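Local coordinates for protein platelet aggregation factor Sm-hPAF (Streptococcus mitis, PDB 4GWI) that binds fucose-bearing Lewis glycans, being the F-type lectin domain of a toxin that probably forms pores in cholesterol-containing host membranes, at residues Gln17-Ser22 against Asn54-Val59; Val46-Phe51 against Asn133-Leu138; Glu98-His103 against Thr118-Arg123. The protein carries 2 engineered substitutions. All blocks are in the same frame, centred on the assembly; numbering follows the deposited sequence.

Interaction 1: residues Gln17-Ser22 against Asn54-Val59; sequences QASQSS and NAWWQV. With MG (magnesium ion), chain E.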
loop_
_atom_site.group_PDB
_atom_site.type_symbol
_atom_site.label_atom_id
_atom_site.label_comp_id
_atom_site.label_asym_id
_atom_site.label_seq_id
_atom_site.Cartn_x
_atom_site.Cartn_y
_atom_site.Cartn_z
ATOM N N GLN A 17 -12.226 -0.956 3.559
ATOM C CA GLN A 17 -12.448 0.229 2.778
ATOM C C GLN A 17 -11.120 0.837 2.348
ATOM O O GLN A 17 -10.176 0.942 3.156
ATOM C CB GLN A 17 -13.172 1.210 3.671
ATOM C CG GLN A 17 -13.637 2.431 2.873
ATOM C CD GLN A 17 -14.338 3.401 3.869
ATOM O OE1 GLN A 17 -13.837 3.594 5.043
ATOM N NE2 GLN A 17 -15.321 4.108 3.394
ATOM N N ALA A 18 -10.963 1.169 1.111
ATOM C CA ALA A 18 -9.689 1.733 0.562
ATOM C C ALA A 18 -10.092 2.934 -0.207
ATOM O O ALA A 18 -11.200 3.099 -0.781
ATOM C CB ALA A 18 -8.909 0.705 -0.322
ATOM N N SER A 19 -9.106 3.811 -0.309
ATOM C CA SER A 19 -9.318 5.087 -1.073
ATOM C C SER A 19 -7.946 5.530 -1.596
ATOM O O SER A 19 -6.904 5.031 -1.214
ATOM C CB SER A 19 -9.939 6.226 -0.233
ATOM O OG SER A 19 -9.104 6.532 0.845
ATOM N N GLN A 20 -7.976 6.489 -2.533
ATOM C CA GLN A 20 -6.696 6.961 -3.063
ATOM C C GLN A 20 -6.928 8.414 -3.602
ATOM O O GLN A 20 -8.080 8.908 -3.700
ATOM C CB GLN A 20 -6.162 5.952 -4.158
ATOM C CG GLN A 20 -7.148 5.851 -5.351
ATOM C CD GLN A 20 -6.796 4.713 -6.264
ATOM O OE1 GLN A 20 -5.910 3.914 -5.975
ATOM N NE2 GLN A 20 -7.545 4.602 -7.396
ATOM N N SER A 21 -5.813 9.030 -3.899
ATOM C CA SER A 21 -5.858 10.472 -4.294
ATOM C C SER A 21 -6.640 10.775 -5.542
ATOM O O SER A 21 -7.261 11.864 -5.578
ATOM C CB SER A 21 -4.359 10.965 -4.375
ATOM O OG SER A 21 -3.619 10.195 -5.278
ATOM N N SER A 22 -6.693 9.914 -6.532
ATOM C CA SER A 22 -7.542 10.054 -7.649
ATOM C C SER A 22 -7.540 8.654 -8.311
ATOM O O SER A 22 -6.706 7.799 -7.932
ATOM C CB SER A 22 -6.894 11.062 -8.679
ATOM O OG SER A 22 -5.532 10.715 -9.011
ATOM N N ASN A 54 2.602 13.692 -5.589
ATOM C CA ASN A 54 2.336 13.133 -4.261
ATOM C C ASN A 54 1.038 12.264 -4.234
ATOM O O ASN A 54 0.241 12.382 -3.332
ATOM C CB ASN A 54 2.188 14.268 -3.198
ATOM C CG ASN A 54 3.468 15.113 -3.123
ATOM O OD1 ASN A 54 4.589 14.617 -3.234
ATOM N ND2 ASN A 54 3.276 16.400 -3.139
ATOM N N ALA A 55 0.958 11.377 -5.215
ATOM C CA ALA A 55 -0.223 10.431 -5.242
ATOM C C ALA A 55 -0.150 9.553 -3.959
ATOM O O ALA A 55 0.936 9.260 -3.431
ATOM C CB ALA A 55 -0.053 9.550 -6.465
ATOM N N TRP A 56 -1.333 9.113 -3.544
ATOM C CA TRP A 56 -1.341 8.251 -2.360
ATOM C C TRP A 56 -2.529 7.251 -2.446
ATOM O O TRP A 56 -3.477 7.459 -3.191
ATOM C CB TRP A 56 -1.387 9.084 -1.013
ATOM C CG TRP A 56 -2.611 10.000 -0.919
ATOM C CD1 TRP A 56 -2.673 11.375 -1.292
ATOM C CD2 TRP A 56 -3.987 9.633 -0.624
ATOM N NE1 TRP A 56 -3.961 11.860 -1.108
ATOM C CE2 TRP A 56 -4.799 10.864 -0.718
ATOM C CE3 TRP A 56 -4.615 8.456 -0.148
ATOM C CZ2 TRP A 56 -6.209 10.854 -0.525
ATOM C CZ3 TRP A 56 -5.997 8.460 0.058
ATOM C CH2 TRP A 56 -6.791 9.645 -0.132
ATOM N N TRP A 57 -2.414 6.220 -1.606
ATOM C CA TRP A 57 -3.484 5.190 -1.480
ATOM C C TRP A 57 -3.561 4.864 -0.003
ATOM O O TRP A 57 -2.531 4.917 0.723
ATOM C CB TRP A 57 -2.970 3.979 -2.297
ATOM C CG TRP A 57 -3.883 2.781 -2.108
ATOM C CD1 TRP A 57 -4.967 2.379 -2.978
ATOM C CD2 TRP A 57 -3.824 1.795 -1.052
ATOM N NE1 TRP A 57 -5.575 1.208 -2.443
ATOM C CE2 TRP A 57 -4.904 0.847 -1.331
ATOM C CE3 TRP A 57 -2.987 1.610 0.074
ATOM C CZ2 TRP A 57 -5.190 -0.204 -0.470
ATOM C CZ3 TRP A 57 -3.260 0.545 0.937
ATOM C CH2 TRP A 57 -4.306 -0.384 0.613
ATOM N N GLN A 58 -4.755 4.521 0.515
ATOM C CA GLN A 58 -4.912 4.252 1.946
ATOM C C GLN A 58 -5.920 3.129 2.142
ATOM O O GLN A 58 -6.896 3.016 1.359
ATOM C CB GLN A 58 -5.471 5.527 2.589
ATOM C CG GLN A 58 -5.714 5.354 4.100
ATOM C CD GLN A 58 -6.181 6.709 4.600
ATOM O OE1 GLN A 58 -7.384 6.993 4.580
ATOM N NE2 GLN A 58 -5.210 7.520 4.922
ATOM N N VAL A 59 -5.690 2.295 3.177
ATOM C CA VAL A 59 -6.766 1.384 3.611
ATOM C C VAL A 59 -7.111 1.745 5.077
ATOM O O VAL A 59 -6.236 2.056 5.911
ATOM C CB VAL A 59 -6.304 -0.068 3.478
ATOM C CG1 VAL A 59 -4.950 -0.331 4.210
ATOM C CG2 VAL A 59 -7.475 -1.058 3.926
HETATM MG MG MG E . -13.125 5.025 6.811
HETATM O O HOH W 1 -9.766 4.997 3.419
HETATM O O HOH W 2 -12.669 6.619 8.322
HETATM O O HOH W 3 -11.827 5.689 5.655
HETATM O O HOH W 4 -14.595 6.392 6.025
#
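Ser21 and Trp56 grip each other through both backbone and side chain. Ser21 N donates to Trp56 O, and Trp56 N returns a bond to Ser21 OG (3.1 Å), so a small hydroxyl continues the strand pairing where 17-20 gives out; the same hydroxyl is also hydrogen-bonded to Glu52. From Trp56 CB, the bond to CG stands between the backbone N and the carbonyl carbon (chi1 58°), which swings the indole over the neighbouring strand. CD1 and NE1 lie under Ser21 CB, which sits 3.5 Å from the centroid of the five-membered ring, a CH-pi contact 16° off the normal. CE3 and CZ3 run beneath Gln20 CA, CH2 under Gln20 C, and in the ring plane Ser19 OG meets CZ3 at 3.7 Å. The broad, flat indole thus spans Ser19, Gln20 and Ser21. The two strands are antiparallel neighbours at one margin of the five-stranded sheet of an F-type lectin beta-sandwich, with Ser19 and Gln58 as the hydrogen-bonded pair (Ser19 N to Gln58 O 2.9 Å). On the other face Trp57, buried, brings CZ2 to Ala18 CB at 3.8 Å, a methyl small enough to sit beside an indole, while its NE1 bonds to Ala29 O. The extended Gln17 side chain carries OE1 to the magnesium ion (2.4 Å), which three waters and Asp60 also bind.

Interaction 2: residues Val46-Phe51 against Asn133-Leu138; sequences VTHTNF and NTPLSL. With FUC (alpha-L-fucopyranose), chain B.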
loop_
_atom_site.group_PDB
_atom_site.type_symbol
_atom_site.label_atom_id
_atom_site.label_comp_id
_atom_site.label_asym_id
_atom_site.label_seq_id
_atom_site.Cartn_x
_atom_site.Cartn_y
_atom_site.Cartn_z
ATOM N N VAL A 46 -5.002 -4.308 -10.196
ATOM C CA VAL A 46 -3.958 -3.323 -9.835
ATOM C C VAL A 46 -4.613 -1.948 -9.867
ATOM O O VAL A 46 -5.414 -1.622 -10.760
ATOM C CB VAL A 46 -2.782 -3.362 -10.869
ATOM C CG1 VAL A 46 -1.718 -2.300 -10.553
ATOM C CG2 VAL A 46 -2.146 -4.815 -10.971
ATOM N N THR A 47 -4.243 -1.125 -8.865
ATOM C CA THR A 47 -4.877 0.224 -8.790
ATOM C C THR A 47 -4.122 1.196 -9.723
ATOM O O THR A 47 -3.051 0.860 -10.275
ATOM C CB THR A 47 -4.697 0.806 -7.381
ATOM O OG1 THR A 47 -3.297 1.049 -7.073
ATOM C CG2 THR A 47 -5.168 -0.149 -6.238
ATOM N N HIS A 48 -4.712 2.408 -9.850
ATOM C CA HIS A 48 -3.990 3.458 -10.665
ATOM C C HIS A 48 -4.586 4.785 -10.345
ATOM O O HIS A 48 -5.819 4.969 -10.429
ATOM C CB HIS A 48 -4.272 3.140 -12.191
ATOM C CG HIS A 48 -3.247 3.674 -13.132
ATOM N ND1 HIS A 48 -2.845 5.001 -13.180
ATOM C CD2 HIS A 48 -2.584 2.996 -14.151
ATOM C CE1 HIS A 48 -1.926 5.121 -14.194
ATOM N NE2 HIS A 48 -1.755 3.905 -14.774
ATOM N N THR A 49 -3.718 5.728 -9.931
ATOM C CA THR A 49 -4.206 7.103 -9.763
ATOM C C THR A 49 -3.887 7.927 -11.047
ATOM O O THR A 49 -3.285 7.400 -12.000
ATOM C CB THR A 49 -3.515 7.821 -8.619
ATOM O OG1 THR A 49 -2.111 7.981 -8.895
ATOM C CG2 THR A 49 -3.540 6.991 -7.256
ATOM N N ASN A 50 -4.331 9.190 -11.007
ATOM C CA ASN A 50 -3.857 10.055 -12.088
ATOM C C ASN A 50 -2.341 10.202 -11.961
ATOM O O ASN A 50 -1.725 9.980 -10.945
ATOM C CB ASN A 50 -4.493 11.411 -11.892
ATOM C CG ASN A 50 -6.005 11.413 -12.103
ATOM O OD1 ASN A 50 -6.535 10.582 -12.834
ATOM N ND2 ASN A 50 -6.660 12.471 -11.613
ATOM N N PHE A 51 -1.754 10.690 -13.062
ATOM C CA PHE A 51 -0.385 11.227 -12.987
ATOM C C PHE A 51 -0.525 12.529 -12.254
ATOM O O PHE A 51 -1.268 13.467 -12.704
ATOM C CB PHE A 51 0.151 11.546 -14.402
ATOM C CG PHE A 51 0.619 10.389 -15.185
ATOM C CD1 PHE A 51 2.033 10.171 -15.458
ATOM C CD2 PHE A 51 -0.299 9.502 -15.725
ATOM C CE1 PHE A 51 2.422 9.067 -16.190
ATOM C CE2 PHE A 51 0.112 8.371 -16.401
ATOM C CZ PHE A 51 1.481 8.148 -16.668
ATOM N N ASN A 133 4.257 14.257 -10.720
ATOM C CA ASN A 133 3.640 13.826 -11.962
ATOM C C ASN A 133 3.822 12.343 -12.248
ATOM O O ASN A 133 4.241 11.896 -13.300
ATOM C CB ASN A 133 4.260 14.710 -13.113
ATOM C CG ASN A 133 3.577 14.465 -14.424
ATOM O OD1 ASN A 133 4.241 14.190 -15.448
ATOM N ND2 ASN A 133 2.245 14.463 -14.389
ATOM N N THR A 134 3.503 11.524 -11.193
ATOM C CA THR A 134 3.712 10.058 -11.250
ATOM C C THR A 134 2.424 9.390 -10.654
ATOM O O THR A 134 1.913 9.845 -9.674
ATOM C CB THR A 134 4.914 9.590 -10.397
ATOM O OG1 THR A 134 6.099 10.292 -10.914
ATOM C CG2 THR A 134 5.209 8.104 -10.510
ATOM N N PRO A 135 1.932 8.364 -11.322
ATOM C CA PRO A 135 0.719 7.668 -10.761
ATOM C C PRO A 135 1.170 6.576 -9.819
ATOM O O PRO A 135 2.236 5.997 -9.972
ATOM C CB PRO A 135 0.041 7.009 -11.986
ATOM C CG PRO A 135 1.150 6.861 -13.005
ATOM C CD PRO A 135 2.311 7.790 -12.640
ATOM N N LEU A 136 0.313 6.334 -8.809
ATOM C CA LEU A 136 0.569 5.217 -7.858
ATOM C C LEU A 136 -0.323 4.027 -8.331
ATOM O O LEU A 136 -1.539 4.145 -8.412
ATOM C CB LEU A 136 0.230 5.686 -6.433
ATOM C CG LEU A 136 0.290 4.547 -5.364
ATOM C CD1 LEU A 136 1.696 3.932 -5.288
ATOM C CD2 LEU A 136 -0.150 5.238 -4.026
ATOM N N SER A 137 0.371 2.896 -8.516
ATOM C CA SER A 137 -0.279 1.602 -8.842
ATOM C C SER A 137 0.217 0.516 -7.914
ATOM O O SER A 137 1.411 0.276 -7.883
ATOM C CB SER A 137 0.028 1.195 -10.303
ATOM O OG SER A 137 -0.671 2.087 -11.208
ATOM N N LEU A 138 -0.707 -0.141 -7.238
ATOM C CA LEU A 138 -0.318 -1.253 -6.360
ATOM C C LEU A 138 -1.148 -2.480 -6.745
ATOM O O LEU A 138 -2.404 -2.368 -6.937
ATOM C CB LEU A 138 -0.695 -0.867 -4.897
ATOM C CG LEU A 138 0.158 0.295 -4.430
ATOM C CD1 LEU A 138 -0.585 0.978 -3.232
ATOM C CD2 LEU A 138 1.502 -0.242 -3.936
HETATM C C1 FUC B . 0.516 1.304 -19.631
HETATM C C2 FUC B . 1.197 2.577 -19.164
HETATM C C3 FUC B . 0.227 3.716 -19.092
HETATM C C4 FUC B . -0.880 3.329 -18.135
HETATM C C5 FUC B . -1.500 2.056 -18.672
HETATM C C6 FUC B . -2.652 1.583 -17.816
HETATM O O2 FUC B . 2.239 2.897 -20.072
HETATM O O3 FUC B . 0.886 4.830 -18.643
HETATM O O4 FUC B . -0.326 3.151 -16.859
HETATM O O5 FUC B . -0.555 1.032 -18.768
HETATM O O HOH W 5 -3.166 3.533 -6.117
#
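The Phe51 ring and Pro135 lie side by side and point the same way, with Pro135 CG centred over one ring face, 3.8 Å from its centroid and 8° off the normal. Proline suits this place because its compact, conformationally restricted ring offers C-H groups to the aromatic face. Its CB also reaches His48 CE1 (3.5 Å), so one pyrrolidine supports two aromatic side chains. His48 is further set by Ser137 OG, which stands over a ring face near the rim while donating to Thr47 O. Its rotation is fixed within the ring plane: ND1 donates to Thr49 O at 2.7 Å, and the other ring nitrogen, NE2, shares a nearly straight hydrogen bond with fucose O4 (2.6 Å). Beneath, Thr47 and Thr49 turn OG1 between backbone N and carbonyl carbon (chi1 65° and 64°), which lets each hydroxyl accept a backbone N-H from the other segment: Leu138 N at 2.9 Å, Leu136 N at 2.9 Å. Thr49 OG1 in turn donates to Asn50 O. Two loops without regular strand are thereby laced together antiparallel. The result is one wall of the fucose pocket of an F-type lectin, with the sugar also held by Arg75 and Arg83.

Interaction 3: residues Glu98-His103 against Thr118-Arg123; sequences EVARQH and TAKDAR. Unlike the reference sequence in segment 118-123: Asp121 (reference Ala).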
loop_
_atom_site.group_PDB
_atom_site.type_symbol
_atom_site.label_atom_id
_atom_site.label_comp_id
_atom_site.label_asym_id
_atom_site.label_seq_id
_atom_site.Cartn_x
_atom_site.Cartn_y
_atom_site.Cartn_z
ATOM N N GLU A 98 -0.072 10.686 12.260
ATOM C CA GLU A 98 1.000 9.708 11.994
ATOM C C GLU A 98 1.547 9.069 13.245
ATOM O O GLU A 98 1.916 9.779 14.250
ATOM C CB GLU A 98 2.098 10.456 11.268
ATOM C CG GLU A 98 3.319 9.674 11.013
ATOM C CD GLU A 98 4.467 10.586 10.391
ATOM O OE1 GLU A 98 4.175 11.469 9.610
ATOM O OE2 GLU A 98 5.619 10.343 10.745
ATOM N N VAL A 99 1.588 7.739 13.281
ATOM C CA VAL A 99 2.280 7.043 14.353
ATOM C C VAL A 99 3.536 6.314 13.891
ATOM O O VAL A 99 4.375 5.923 14.755
ATOM C CB VAL A 99 1.359 6.086 15.134
ATOM C CG1 VAL A 99 0.114 6.783 15.713
ATOM C CG2 VAL A 99 0.822 4.949 14.281
ATOM N N ALA A 100 3.691 6.139 12.552
ATOM C CA ALA A 100 4.975 5.590 12.093
ATOM C C ALA A 100 5.123 5.909 10.637
ATOM O O ALA A 100 4.114 6.101 9.984
ATOM C CB ALA A 100 5.014 4.042 12.323
ATOM N N ARG A 101 6.343 5.963 10.141
ATOM C CA ARG A 101 6.607 6.321 8.741
ATOM C C ARG A 101 7.939 5.730 8.370
ATOM O O ARG A 101 8.909 5.870 9.117
ATOM C CB ARG A 101 6.607 7.874 8.566
ATOM C CG ARG A 101 6.955 8.311 7.162
ATOM C CD ARG A 101 6.968 9.865 7.028
ATOM N NE ARG A 101 5.703 10.428 7.373
ATOM C CZ ARG A 101 4.721 10.759 6.507
ATOM N NH1 ARG A 101 4.884 10.572 5.198
ATOM N NH2 ARG A 101 3.561 11.268 6.993
ATOM N N GLN A 102 8.009 5.018 7.221
ATOM C CA GLN A 102 9.289 4.530 6.677
ATOM C C GLN A 102 9.368 4.940 5.244
ATOM O O GLN A 102 8.374 4.877 4.506
ATOM C CB GLN A 102 9.354 3.028 6.742
ATOM C CG GLN A 102 9.568 2.576 8.186
ATOM C CD GLN A 102 9.634 1.066 8.365
ATOM O OE1 GLN A 102 10.321 0.379 7.597
ATOM N NE2 GLN A 102 8.972 0.544 9.449
ATOM N N HIS A 103 10.532 5.385 4.829
ATOM C CA HIS A 103 10.789 5.804 3.474
ATOM C C HIS A 103 11.575 4.759 2.699
ATOM O O HIS A 103 12.480 4.093 3.244
ATOM C CB HIS A 103 11.617 7.089 3.535
ATOM C CG HIS A 103 12.048 7.557 2.153
ATOM N ND1 HIS A 103 11.183 8.151 1.301
ATOM C CD2 HIS A 103 13.259 7.399 1.474
ATOM C CE1 HIS A 103 11.848 8.420 0.118
ATOM N NE2 HIS A 103 13.093 7.924 0.219
ATOM N N THR A 118 7.282 -1.716 14.470
ATOM C CA THR A 118 7.565 -2.234 15.843
ATOM C C THR A 118 6.336 -2.100 16.708
ATOM O O THR A 118 6.128 -1.076 17.410
ATOM C CB THR A 118 8.719 -1.468 16.444
ATOM O OG1 THR A 118 9.845 -1.470 15.522
ATOM C CG2 THR A 118 9.176 -2.150 17.723
ATOM N N ALA A 119 5.394 -3.010 16.473
ATOM C CA ALA A 119 4.129 -3.182 17.255
ATOM C C ALA A 119 3.361 -1.885 17.373
ATOM O O ALA A 119 3.152 -1.350 18.497
ATOM C CB ALA A 119 4.461 -3.750 18.642
ATOM N N LYS A 120 2.971 -1.313 16.224
ATOM C CA LYS A 120 2.377 -0.023 16.217
ATOM C C LYS A 120 0.876 -0.053 16.193
ATOM O O LYS A 120 0.274 -0.699 15.292
ATOM C CB LYS A 120 2.863 0.751 14.962
ATOM C CG LYS A 120 4.371 1.082 14.912
ATOM C CD LYS A 120 4.699 2.133 16.037
ATOM C CE LYS A 120 6.239 2.185 16.111
ATOM N NZ LYS A 120 6.550 3.073 17.314
ATOM N N ASP A 121 0.202 0.702 17.056
ATOM C CA ASP A 121 -1.250 0.718 17.073
ATOM C C ASP A 121 -1.821 1.712 16.105
ATOM O O ASP A 121 -1.607 2.934 16.296
ATOM C CB ASP A 121 -1.764 0.956 18.492
ATOM C CG ASP A 121 -1.312 -0.157 19.432
ATOM O OD1 ASP A 121 -1.807 -1.334 19.301
ATOM O OD2 ASP A 121 -0.379 0.091 20.296
ATOM N N ALA A 122 -2.445 1.248 15.003
ATOM C CA ALA A 122 -2.845 2.135 13.951
ATOM C C ALA A 122 -4.149 1.682 13.362
ATOM O O ALA A 122 -4.424 0.465 13.400
ATOM C CB ALA A 122 -1.790 2.077 12.861
ATOM N N ARG A 123 -4.873 2.638 12.806
ATOM C CA ARG A 123 -6.122 2.284 12.121
ATOM C C ARG A 123 -5.952 2.380 10.613
ATOM O O ARG A 123 -6.684 1.633 9.860
ATOM C CB ARG A 123 -7.258 3.197 12.592
ATOM C CG ARG A 123 -8.584 2.839 11.847
ATOM C CD ARG A 123 -9.790 3.400 12.497
ATOM N NE ARG A 123 -10.911 3.361 11.491
ATOM C CZ ARG A 123 -12.155 3.696 11.770
ATOM N NH1 ARG A 123 -12.508 3.996 13.068
ATOM N NH2 ARG A 123 -13.019 3.724 10.749
HETATM O O HOH W 6 4.784 5.525 17.413
#
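Segments 98-103 and 118-123 share no backbone hydrogen bond, and their nearest CA atoms, those of Val99 and Ala122, stay 7.1 Å apart, so this is a meeting of side chains at a corner of the sandwich. Val99 leads it. Its CG2 branch, placed between the backbone N and the carbonyl carbon (chi1 -56° for CG1), touches Asp121 O at 3.7 Å and comes within 4.1 Å of Ala122 CB. A beta-branched residue suits the spot, because it offers a methyl to the facing strand without a long chain to fold away, and the alanine opposite is small enough to accept it. Beside this pair, Lys120 bends at chi2 (-68°) and lays its aliphatic stem along segment 98-103: CG lies 4.0 Å from Ala100 CB, and CD lies 4.0 Å from Val99 O. Lysine serves both ends of this environment, since its methylenes pack on alanine while its ammonium goes on to a bridging water. That water accepts from Lys120 NZ (3.0 Å) and donates to Val99 O (2.7 Å), giving the carbonyl a polar link to the opposite segment. Within 98-103, Arg101 NH2 forms a salt bridge with Glu98 OE1 (2.7 Å), the oxygen lying in the guanidinium plane but NH2 standing above the carboxylate plane; Arg101 NH1 also pairs with Asp88 and Glu128. Asp121, which differs from the reference sequence, directs OD1 to Asn66. In the fold, Val99 and Ala100 both face Leu91 in a classic beta bulge in strand 98-104, one of the two outermost strands of the five-stranded sheet, beside 87-92, whereas Lys120 and Ala122 pair with 64-74 of the other sheet; Leu91 touches Val99, Lys120 and Ala122 alike, and Phe117 of strand 112-117 packs against Ala100.

How the interactions relate
All three contacts belong to one F-type lectin domain. Interactions 1 and 2 adjoin, their centres about 10 Å apart: Ser22 OG reaches Asn50 N in a probable hydrogen bond, and Leu136 CD2 packs on the Trp56-Trp57 backbone. Their segments alternate along the chain, so the strand pair and the sugar-binding loops are interlocked. Interaction 3, nested in sequence within the span closed by interaction 2, lies across the chain's centre from it, about 23 Å between centres. Interactions 1 and 3 involve the two outermost strands, 17-20 and 98-104, of the same five-stranded sheet. Thus the fucose pocket occupies one end of the sandwich, and interaction 3 joins the sheets at the other.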